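Local coordinates for protein TlmII (PDB 4HVM) that probably acts as a condensation-domain protein in tallysomycin biosynthesis, a nonribosomal peptide pathway, working on substrates carried on phosphopantetheine, at residues A35-L41 / L136-Q142; R191-W195 / D327-L333; R226-L230 / M454-V458. One frame throughout, in Å; residues are numbered along the deposited sequence.

Interaction 1: residues A35-L41 / L136-Q142; sequences AFAARGL and LGVVAHQ. With SO4 (sulfate ion), chain F.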
loop_
_atom_site.group_PDB
_atom_site.type_symbol
_atom_site.label_atom_id
_atom_site.label_comp_id
_atom_site.label_asym_id
_atom_site.label_seq_id
_atom_site.Cartn_x
_atom_site.Cartn_y
_atom_site.Cartn_z
ATOM N N ALA A 35 -7.750 -4.650 7.298
ATOM C CA ALA A 35 -7.704 -3.230 6.975
ATOM C C ALA A 35 -6.496 -2.544 7.596
ATOM O O ALA A 35 -6.292 -1.346 7.404
ATOM C CB ALA A 35 -8.977 -2.549 7.441
ATOM N N PHE A 36 -5.697 -3.302 8.339
ATOM C CA PHE A 36 -4.608 -2.712 9.111
ATOM C C PHE A 36 -3.224 -3.010 8.552
ATOM O O PHE A 36 -2.974 -4.083 8.004
ATOM C CB PHE A 36 -4.688 -3.137 10.582
ATOM C CG PHE A 36 -5.667 -2.335 11.384
ATOM C CD1 PHE A 36 -7.016 -2.633 11.340
ATOM C CD2 PHE A 36 -5.241 -1.275 12.168
ATOM C CE1 PHE A 36 -7.927 -1.895 12.065
ATOM C CE2 PHE A 36 -6.148 -0.528 12.897
ATOM C CZ PHE A 36 -7.494 -0.841 12.846
ATOM N N ALA A 37 -2.330 -2.040 8.707
ATOM C CA ALA A 37 -0.947 -2.177 8.282
ATOM C C ALA A 37 -0.053 -1.560 9.343
ATOM O O ALA A 37 -0.483 -0.677 10.085
ATOM C CB ALA A 37 -0.732 -1.486 6.947
ATOM N N ALA A 38 1.194 -2.014 9.412
ATOM C CA ALA A 38 2.127 -1.493 10.404
ATOM C C ALA A 38 3.449 -1.047 9.786
ATOM O O ALA A 38 4.058 -1.776 9.008
ATOM C CB ALA A 38 2.374 -2.531 11.487
ATOM N N ARG A 39 3.880 0.159 10.138
ATOM C CA ARG A 39 5.191 0.663 9.751
ATOM C C ARG A 39 5.837 1.284 10.982
ATOM O O ARG A 39 5.153 1.555 11.969
ATOM C CB ARG A 39 5.065 1.704 8.638
ATOM C CG ARG A 39 4.410 1.179 7.366
ATOM C CD ARG A 39 5.234 0.077 6.728
ATOM N NE ARG A 39 4.389 -0.961 6.144
ATOM C CZ ARG A 39 3.945 -0.947 4.892
ATOM N NH1 ARG A 39 4.268 0.057 4.088
ATOM N NH2 ARG A 39 3.180 -1.933 4.444
ATOM N N GLY A 40 7.147 1.506 10.933
ATOM C CA GLY A 40 7.846 2.071 12.073
ATOM C C GLY A 40 9.153 2.763 11.740
ATOM O O GLY A 40 9.808 2.436 10.752
ATOM N N LEU A 41 9.526 3.731 12.572
ATOM C CA LEU A 41 10.812 4.408 12.455
ATOM C C LEU A 41 11.682 4.061 13.657
ATOM O O LEU A 41 11.230 4.126 14.800
ATOM C CB LEU A 41 10.625 5.926 12.370
ATOM C CG LEU A 41 9.962 6.480 11.108
ATOM C CD1 LEU A 41 9.849 7.991 11.186
ATOM C CD2 LEU A 41 10.725 6.064 9.856
ATOM N N LEU A 136 9.444 3.840 17.009
ATOM C CA LEU A 136 8.145 4.494 16.945
ATOM C C LEU A 136 7.350 3.854 15.820
ATOM O O LEU A 136 7.673 4.035 14.648
ATOM C CB LEU A 136 8.301 5.989 16.682
ATOM C CG LEU A 136 6.996 6.781 16.569
ATOM C CD1 LEU A 136 6.374 7.061 17.937
ATOM C CD2 LEU A 136 7.218 8.068 15.797
ATOM N N GLY A 137 6.316 3.101 16.171
ATOM C CA GLY A 137 5.540 2.392 15.172
ATOM C C GLY A 137 4.108 2.877 15.076
ATOM O O GLY A 137 3.559 3.417 16.035
ATOM N N VAL A 138 3.505 2.686 13.908
ATOM C CA VAL A 138 2.103 3.027 13.712
ATOM C C VAL A 138 1.332 1.825 13.176
ATOM O O VAL A 138 1.779 1.136 12.258
ATOM C CB VAL A 138 1.927 4.247 12.769
ATOM C CG1 VAL A 138 2.584 3.997 11.416
ATOM C CG2 VAL A 138 0.457 4.587 12.596
ATOM N N VAL A 139 0.179 1.563 13.780
ATOM C CA VAL A 139 -0.715 0.512 13.313
ATOM C C VAL A 139 -2.048 1.149 12.953
ATOM O O VAL A 139 -2.794 1.570 13.835
ATOM C CB VAL A 139 -0.929 -0.556 14.390
ATOM C CG1 VAL A 139 -1.868 -1.636 13.884
ATOM C CG2 VAL A 139 0.404 -1.154 14.810
ATOM N N ALA A 140 -2.352 1.222 11.662
ATOM C CA ALA A 140 -3.481 2.035 11.225
ATOM C C ALA A 140 -4.428 1.370 10.235
ATOM O O ALA A 140 -4.020 0.571 9.395
ATOM C CB ALA A 140 -2.979 3.354 10.657
ATOM N N HIS A 141 -5.702 1.729 10.351
ATOM C CA HIS A 141 -6.728 1.316 9.404
ATOM C C HIS A 141 -6.463 2.015 8.074
ATOM O O HIS A 141 -6.155 3.208 8.046
ATOM C CB HIS A 141 -8.098 1.716 9.949
ATOM C CG HIS A 141 -9.246 1.013 9.297
ATOM N ND1 HIS A 141 -9.661 1.296 8.014
ATOM C CD2 HIS A 141 -10.080 0.052 9.760
ATOM C CE1 HIS A 141 -10.697 0.535 7.712
ATOM N NE2 HIS A 141 -10.970 -0.230 8.754
ATOM N N GLN A 142 -6.582 1.276 6.976
ATOM C CA GLN A 142 -6.228 1.801 5.658
ATOM C C GLN A 142 -7.192 2.873 5.150
ATOM O O GLN A 142 -6.895 3.570 4.181
ATOM C CB GLN A 142 -6.127 0.670 4.632
ATOM C CG GLN A 142 -7.454 -0.001 4.323
ATOM C CD GLN A 142 -7.418 -0.800 3.037
ATOM O OE1 GLN A 142 -6.994 -1.956 3.022
ATOM N NE2 GLN A 142 -7.864 -0.185 1.947
HETATM S S SO4 F . 0.718 -4.001 3.984
HETATM O O1 SO4 F . 1.453 -5.184 3.540
HETATM O O2 SO4 F . -0.720 -4.254 3.948
HETATM O O3 SO4 F . 1.115 -3.681 5.353
HETATM O O4 SO4 F . 1.025 -2.879 3.100
#

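Interaction 2: residues R191-W195 / D327-L333; sequences RHRWW and DAVVHYL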
loop_
_atom_site.group_PDB
_atom_site.type_symbol
_atom_site.label_atom_id
_atom_site.label_comp_id
_atom_site.label_asym_id
_atom_site.label_seq_id
_atom_site.Cartn_x
_atom_site.Cartn_y
_atom_site.Cartn_z
ATOM N N ARG A 191 -15.504 7.834 -18.701
ATOM C CA ARG A 191 -14.658 6.829 -18.072
ATOM C C ARG A 191 -15.427 5.523 -17.893
ATOM O O ARG A 191 -14.879 4.433 -18.070
ATOM C CB ARG A 191 -14.156 7.328 -16.714
ATOM C CG ARG A 191 -13.425 8.663 -16.762
ATOM C CD ARG A 191 -12.122 8.566 -17.535
ATOM N NE ARG A 191 -11.462 9.864 -17.652
ATOM C CZ ARG A 191 -10.673 10.394 -16.721
ATOM N NH1 ARG A 191 -10.437 9.739 -15.594
ATOM N NH2 ARG A 191 -10.118 11.583 -16.915
ATOM N N HIS A 192 -16.702 5.640 -17.533
ATOM C CA HIS A 192 -17.548 4.472 -17.342
ATOM C C HIS A 192 -17.741 3.742 -18.663
ATOM O O HIS A 192 -17.793 2.515 -18.705
ATOM C CB HIS A 192 -18.900 4.875 -16.759
ATOM C CG HIS A 192 -19.726 3.715 -16.296
ATOM N ND1 HIS A 192 -20.594 3.039 -17.127
ATOM C CD2 HIS A 192 -19.812 3.110 -15.088
ATOM C CE1 HIS A 192 -21.181 2.068 -16.449
ATOM N NE2 HIS A 192 -20.725 2.090 -15.210
ATOM N N ARG A 193 -17.848 4.509 -19.741
ATOM C CA ARG A 193 -17.967 3.938 -21.076
ATOM C C ARG A 193 -16.692 3.205 -21.477
ATOM O O ARG A 193 -16.739 2.068 -21.945
ATOM C CB ARG A 193 -18.260 5.034 -22.100
ATOM C CG ARG A 193 -19.653 4.984 -22.699
ATOM C CD ARG A 193 -19.694 5.767 -24.002
ATOM N NE ARG A 193 -18.801 5.193 -25.005
ATOM C CZ ARG A 193 -18.216 5.889 -25.976
ATOM N NH1 ARG A 193 -18.421 7.195 -26.077
ATOM N NH2 ARG A 193 -17.418 5.281 -26.842
ATOM N N TRP A 194 -15.557 3.875 -21.295
ATOM C CA TRP A 194 -14.253 3.347 -21.684
ATOM C C TRP A 194 -13.988 1.977 -21.067
ATOM O O TRP A 194 -13.456 1.083 -21.726
ATOM C CB TRP A 194 -13.152 4.327 -21.272
ATOM C CG TRP A 194 -11.802 4.035 -21.871
ATOM C CD1 TRP A 194 -11.310 4.515 -23.049
ATOM C CD2 TRP A 194 -10.766 3.212 -21.309
ATOM N NE1 TRP A 194 -10.038 4.041 -23.260
ATOM C CE2 TRP A 194 -9.681 3.239 -22.208
ATOM C CE3 TRP A 194 -10.654 2.454 -20.139
ATOM C CZ2 TRP A 194 -8.499 2.539 -21.975
ATOM C CZ3 TRP A 194 -9.476 1.759 -19.909
ATOM C CH2 TRP A 194 -8.416 1.806 -20.823
ATOM N N TRP A 195 -14.371 1.814 -19.806
ATOM C CA TRP A 195 -14.160 0.554 -19.106
ATOM C C TRP A 195 -15.235 -0.478 -19.433
ATOM O O TRP A 195 -14.973 -1.678 -19.409
ATOM C CB TRP A 195 -14.076 0.786 -17.597
ATOM C CG TRP A 195 -12.743 1.302 -17.157
ATOM C CD1 TRP A 195 -12.386 2.605 -16.968
ATOM C CD2 TRP A 195 -11.581 0.521 -16.863
ATOM N NE1 TRP A 195 -11.073 2.683 -16.569
ATOM C CE2 TRP A 195 -10.557 1.416 -16.498
ATOM C CE3 TRP A 195 -11.308 -0.851 -16.872
ATOM C CZ2 TRP A 195 -9.278 0.982 -16.143
ATOM C CZ3 TRP A 195 -10.041 -1.278 -16.521
ATOM C CH2 TRP A 195 -9.042 -0.367 -16.161
ATOM N N ASP A 327 -2.282 4.486 -20.297
ATOM C CA ASP A 327 -3.592 4.384 -20.926
ATOM C C ASP A 327 -4.682 4.243 -19.864
ATOM O O ASP A 327 -5.753 4.845 -19.971
ATOM C CB ASP A 327 -3.623 3.195 -21.890
ATOM C CG ASP A 327 -4.774 3.270 -22.878
ATOM O OD1 ASP A 327 -5.282 4.382 -23.140
ATOM O OD2 ASP A 327 -5.164 2.207 -23.403
ATOM N N ALA A 328 -4.394 3.450 -18.836
ATOM C CA ALA A 328 -5.321 3.244 -17.732
ATOM C C ALA A 328 -5.411 4.487 -16.854
ATOM O O ALA A 328 -6.477 4.813 -16.337
ATOM C CB ALA A 328 -4.897 2.042 -16.901
ATOM N N VAL A 329 -4.285 5.173 -16.688
ATOM C CA VAL A 329 -4.238 6.390 -15.884
ATOM C C VAL A 329 -5.004 7.533 -16.554
ATOM O O VAL A 329 -5.763 8.252 -15.898
ATOM C CB VAL A 329 -2.781 6.816 -15.593
ATOM C CG1 VAL A 329 -2.735 8.190 -14.956
ATOM C CG2 VAL A 329 -2.104 5.792 -14.696
ATOM N N VAL A 330 -4.805 7.690 -17.862
ATOM C CA VAL A 330 -5.517 8.703 -18.640
ATOM C C VAL A 330 -7.027 8.512 -18.528
ATOM O O VAL A 330 -7.776 9.477 -18.360
ATOM C CB VAL A 330 -5.099 8.674 -20.131
ATOM C CG1 VAL A 330 -6.123 9.396 -20.995
ATOM C CG2 VAL A 330 -3.727 9.289 -20.309
ATOM N N HIS A 331 -7.463 7.257 -18.599
ATOM C CA HIS A 331 -8.880 6.923 -18.480
ATOM C C HIS A 331 -9.214 6.392 -17.088
ATOM O O HIS A 331 -9.908 5.384 -16.945
ATOM C CB HIS A 331 -9.275 5.898 -19.542
ATOM C CG HIS A 331 -8.949 6.324 -20.939
ATOM N ND1 HIS A 331 -7.744 6.036 -21.544
ATOM C CD2 HIS A 331 -9.665 7.030 -21.847
ATOM C CE1 HIS A 331 -7.736 6.538 -22.766
ATOM N NE2 HIS A 331 -8.891 7.145 -22.975
ATOM N N TYR A 332 -8.725 7.090 -16.069
ATOM C CA TYR A 332 -8.873 6.650 -14.687
ATOM C C TYR A 332 -10.325 6.483 -14.255
ATOM O O TYR A 332 -11.181 7.320 -14.544
ATOM C CB TYR A 332 -8.144 7.602 -13.734
ATOM C CG TYR A 332 -8.433 7.350 -12.269
ATOM C CD1 TYR A 332 -7.895 6.249 -11.613
ATOM C CD2 TYR A 332 -9.236 8.219 -11.540
ATOM C CE1 TYR A 332 -8.154 6.015 -10.275
ATOM C CE2 TYR A 332 -9.502 7.994 -10.200
ATOM C CZ TYR A 332 -8.956 6.889 -9.574
ATOM O OH TYR A 332 -9.211 6.652 -8.245
ATOM N N LEU A 333 -10.583 5.374 -13.573
ATOM C CA LEU A 333 -11.858 5.113 -12.920
ATOM C C LEU A 333 -11.532 4.369 -11.632
ATOM O O LEU A 333 -10.802 3.374 -11.664
ATOM C CB LEU A 333 -12.761 4.264 -13.817
ATOM C CG LEU A 333 -14.174 3.972 -13.307
ATOM C CD1 LEU A 333 -15.046 5.219 -13.365
ATOM C CD2 LEU A 333 -14.808 2.832 -14.090
HETATM O O HOH W 1 -8.088 4.528 -25.221
#

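Interaction 3: residues R226-L230 / M454-V458; sequences RWQAL and MAQAV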
loop_
_atom_site.group_PDB
_atom_site.type_symbol
_atom_site.label_atom_id
_atom_site.label_comp_id
_atom_site.label_asym_id
_atom_site.label_seq_id
_atom_site.Cartn_x
_atom_site.Cartn_y
_atom_site.Cartn_z
ATOM N N ARG A 226 21.563 -1.496 -6.889
ATOM C CA ARG A 226 20.903 -2.173 -8.001
ATOM C C ARG A 226 19.491 -1.633 -8.192
ATOM O O ARG A 226 19.044 -1.406 -9.317
ATOM C CB ARG A 226 20.849 -3.681 -7.747
ATOM C CG ARG A 226 20.079 -4.458 -8.797
ATOM C CD ARG A 226 20.830 -4.492 -10.116
ATOM N NE ARG A 226 22.218 -4.908 -9.936
ATOM C CZ ARG A 226 22.608 -6.170 -9.775
ATOM N NH1 ARG A 226 21.713 -7.153 -9.765
ATOM N NH2 ARG A 226 23.895 -6.452 -9.617
ATOM N N TRP A 227 18.794 -1.422 -7.082
ATOM C CA TRP A 227 17.428 -0.919 -7.132
ATOM C C TRP A 227 17.356 0.510 -7.667
ATOM O O TRP A 227 16.439 0.852 -8.413
ATOM C CB TRP A 227 16.777 -1.000 -5.752
ATOM C CG TRP A 227 15.328 -0.595 -5.742
ATOM C CD1 TRP A 227 14.806 0.585 -5.295
ATOM C CD2 TRP A 227 14.218 -1.373 -6.208
ATOM N NE1 TRP A 227 13.440 0.587 -5.450
ATOM C CE2 TRP A 227 13.054 -0.604 -6.009
ATOM C CE3 TRP A 227 14.097 -2.647 -6.771
ATOM C CZ2 TRP A 227 11.787 -1.066 -6.353
ATOM C CZ3 TRP A 227 12.838 -3.104 -7.113
ATOM C CH2 TRP A 227 11.700 -2.315 -6.902
ATOM N N GLN A 228 18.321 1.340 -7.286
ATOM C CA GLN A 228 18.335 2.734 -7.717
ATOM C C GLN A 228 18.574 2.865 -9.218
ATOM O O GLN A 228 17.879 3.619 -9.899
ATOM C CB GLN A 228 19.376 3.532 -6.929
ATOM C CG GLN A 228 19.010 3.725 -5.474
ATOM C CD GLN A 228 17.680 4.429 -5.312
ATOM O OE1 GLN A 228 17.353 5.347 -6.067
ATOM N NE2 GLN A 228 16.898 3.996 -4.330
ATOM N N ALA A 229 19.549 2.121 -9.731
ATOM C CA ALA A 229 19.886 2.178 -11.149
ATOM C C ALA A 229 18.724 1.687 -12.003
ATOM O O ALA A 229 18.571 2.090 -13.155
ATOM C CB ALA A 229 21.129 1.362 -11.429
ATOM N N LEU A 230 17.910 0.812 -11.424
ATOM C CA LEU A 230 16.739 0.276 -12.105
ATOM C C LEU A 230 15.565 1.241 -11.988
ATOM O O LEU A 230 14.885 1.534 -12.973
ATOM C CB LEU A 230 16.357 -1.079 -11.507
ATOM C CG LEU A 230 15.216 -1.832 -12.187
ATOM C CD1 LEU A 230 15.688 -2.407 -13.507
ATOM C CD2 LEU A 230 14.690 -2.927 -11.278
HETATM N N MSE A 454 16.983 -8.138 -13.727
HETATM C CA MSE A 454 17.326 -6.830 -13.179
HETATM C C MSE A 454 18.777 -6.472 -13.466
HETATM O O MSE A 454 19.079 -5.351 -13.877
HETATM C CB MSE A 454 17.061 -6.785 -11.674
HETATM C CG MSE A 454 15.622 -6.481 -11.309
HETATM SE SE MSE A 454 15.357 -6.340 -9.392
HETATM C CE MSE A 454 15.714 -8.194 -8.935
ATOM N N ALA A 455 19.672 -7.432 -13.248
ATOM C CA ALA A 455 21.087 -7.242 -13.539
ATOM C C ALA A 455 21.287 -6.876 -15.002
ATOM O O ALA A 455 22.054 -5.969 -15.322
ATOM C CB ALA A 455 21.873 -8.496 -13.197
ATOM N N GLN A 456 20.579 -7.576 -15.881
ATOM C CA GLN A 456 20.646 -7.315 -17.310
ATOM C C GLN A 456 20.100 -5.931 -17.646
ATOM O O GLN A 456 20.670 -5.216 -18.469
ATOM C CB GLN A 456 19.870 -8.382 -18.080
ATOM C CG GLN A 456 19.929 -8.222 -19.583
ATOM C CD GLN A 456 21.338 -8.339 -20.118
ATOM O OE1 GLN A 456 21.889 -9.436 -20.210
ATOM N NE2 GLN A 456 21.929 -7.207 -20.478
ATOM N N ALA A 457 18.998 -5.556 -17.002
ATOM C CA ALA A 457 18.345 -4.280 -17.287
ATOM C C ALA A 457 19.231 -3.082 -16.965
ATOM O O ALA A 457 19.131 -2.036 -17.608
ATOM C CB ALA A 457 17.025 -4.176 -16.539
ATOM N N VAL A 458 20.094 -3.235 -15.967
ATOM C CA VAL A 458 21.011 -2.171 -15.588
ATOM C C VAL A 458 22.262 -2.212 -16.461
ATOM O O VAL A 458 22.789 -1.170 -16.856
ATOM C CB VAL A 458 21.405 -2.275 -14.101
ATOM C CG1 VAL A 458 22.409 -1.194 -13.735
ATOM C CG2 VAL A 458 20.169 -2.181 -13.220
#

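Interaction 1: residues A35-L41 / L136-Q142
With chi1 at -81°, Phe36 holds CG beside its backbone N, which brings the ring across the neighbouring strand and over the backbone N of His141. His141 turns CG to the far side from its own N (chi1 -163°), and its CB comes to rest over the face of Phe36, 4.2 Å from the ring centroid. The two rings form an offset edge-to-face pair with planes at 77°, the imidazole presenting its edge to the phenyl face. One face of the imidazole is in turn covered by Ala35 CB, 3.5 Å from its centroid, where a methyl is all that is needed for a CH-pi contact. ND1 of the histidine bonds to Met143 N.

These rings sit at the end of an antiparallel pair of strands inside the mixed sheet of the N-terminal half, as in the chloramphenicol acetyltransferase-like fold of condensation domains. His141 and Gln142 fall where the family usually carries the two histidines of its HHxxxDG motif, so a glutamine probably stands in the second position. Gln142 N closes the ladder on Ala35 O at 2.7 Å. Further along, Ala37 pairs with Ala140 and Arg39 with Val138, whose N meets Arg39 O at 2.8 Å.

Phe36, Ala38, Val139 and His141 share one face of the sheet, and there Val139 CG1 lies 3.8 Å from Phe36 CD2. Leu41, Leu136 and Arg39 project from the other face, against helix 147-161. The bent Arg39 chain carries NH2 to a sulfate ion, with weak bonds to its O3 (2.9 Å) and O4. Arg150 of that helix lies close to the guanidinium, and the positive charge gathered here is likely to suit an anion. Gly40 opposite Gly137 brings the strands within 3.9 Å, CA to CA.

Interaction 2: residues R191-W195 / D327-L333
The carbonyl O of Asp327 accepts from both N and ND1 of His331; the ND1 bond, 2.8 Å long and nearly in the ring plane, helps set the imidazole's rotation for its stack on Trp194. The histidine lies face to face on the five-membered ring of that indole, centroids 3.5 Å apart and planes at 8°, while its CB sits over the six-membered ring. Val330 CG1 covers the opposite imidazole face. Asp327 OD2 reaches the rim of Trp194 at CZ2, and a water accepts from Trp194 NE1.

Two further side chains bond to the backbone just past the helix. Arg191, its chain bent at chi2 (-66°), lays the guanidinium under Val330 O and points NH1 in plane at a lone pair of Tyr332 O, 2.7 Å away. Trp195 NE1 donates to His331 O at 3.0 Å, and its CD1 packs against Leu333 CB. Long donors suit this place, since carbonyls beyond a helix end have no helical N-H to meet.

Helix 185-198 thus packs on the C-terminal end of helix 314-330, where His331 is the first residue to leave helical geometry, with side-chain donors meeting carbonyls at a helix C-terminus.

Interaction 3: residues R226-L230 / M454-V458
The guanidinium of Arg226 is the flat group that touches helix 445-459: Ala455 CB lies over one of its faces, 3.7 Å from NH1. To reach it the arginine starts with CG opposite the backbone N (chi1 175°) and then bends at chi2 and chi3, which brings the guanidinium to Ala455. On the way CD passes Val458 CG2 at 3.9 Å. The arginine suits this partly exposed margin because its long aliphatic stem can pack on apolar carbons and its flat guanidinium can lie on a methyl. With only the methyl of an alanine here, Val458 CG2 and Ala455 CB would probably lose their cover on this side, opening a gap at the edge of the packing.

Deeper in, Leu230 fills the space between the helices with both branches. CD2 meets Met454 CG at 3.7 Å, the two side chains crossing at about a right angle, and CD1 touches Ala457 CB at 3.8 Å. Met454, a selenomethionine from labelling, also has SE 4.0 Å from Leu230 CD2; its flexible chain reaches on to Leu248 of helix 241-255 and Ile430 of strand 427-434, while Leu230 itself touches Ala244. At the outer end, Ala229 CB sits against Val458 CG1, 3.7 Å away, a small residue allowing the branched one to come close.

The short helical segments run at 54° to each other with axes 9.5 Å apart, and the contact joins helix 224-231 to the C-terminal helix beside the sheet that contains strands 216-223 and 427-434. What holds them is apolar surface, together with the stem and flat end of one arginine; with none of the polar bonds between the segments that would fix direction, the fit probably depends on shape complementarity and on water being excluded from the leucine and methionine.

Overall arrangement
From the N terminus, interaction 1 comes first: segment 35-41 meets 136-142, closing a loop of 94 residues and joining neighbouring strands of the five-stranded sheet. It is complete before the others begin. Interaction 2 then opens at 191-195, and interaction 3 at 226-230; the first of these closes at 327-333, the second only at 454-458, so their loops cross. Interaction 2 ties helix 185-198 to the end of helix 314-330, while interaction 3 ties helix 224-231 to the last helix, beside the six-stranded sheet. The three contacts have their centres 30 to 31 Å apart, and the middle of the chain lies between interactions 1 and 2.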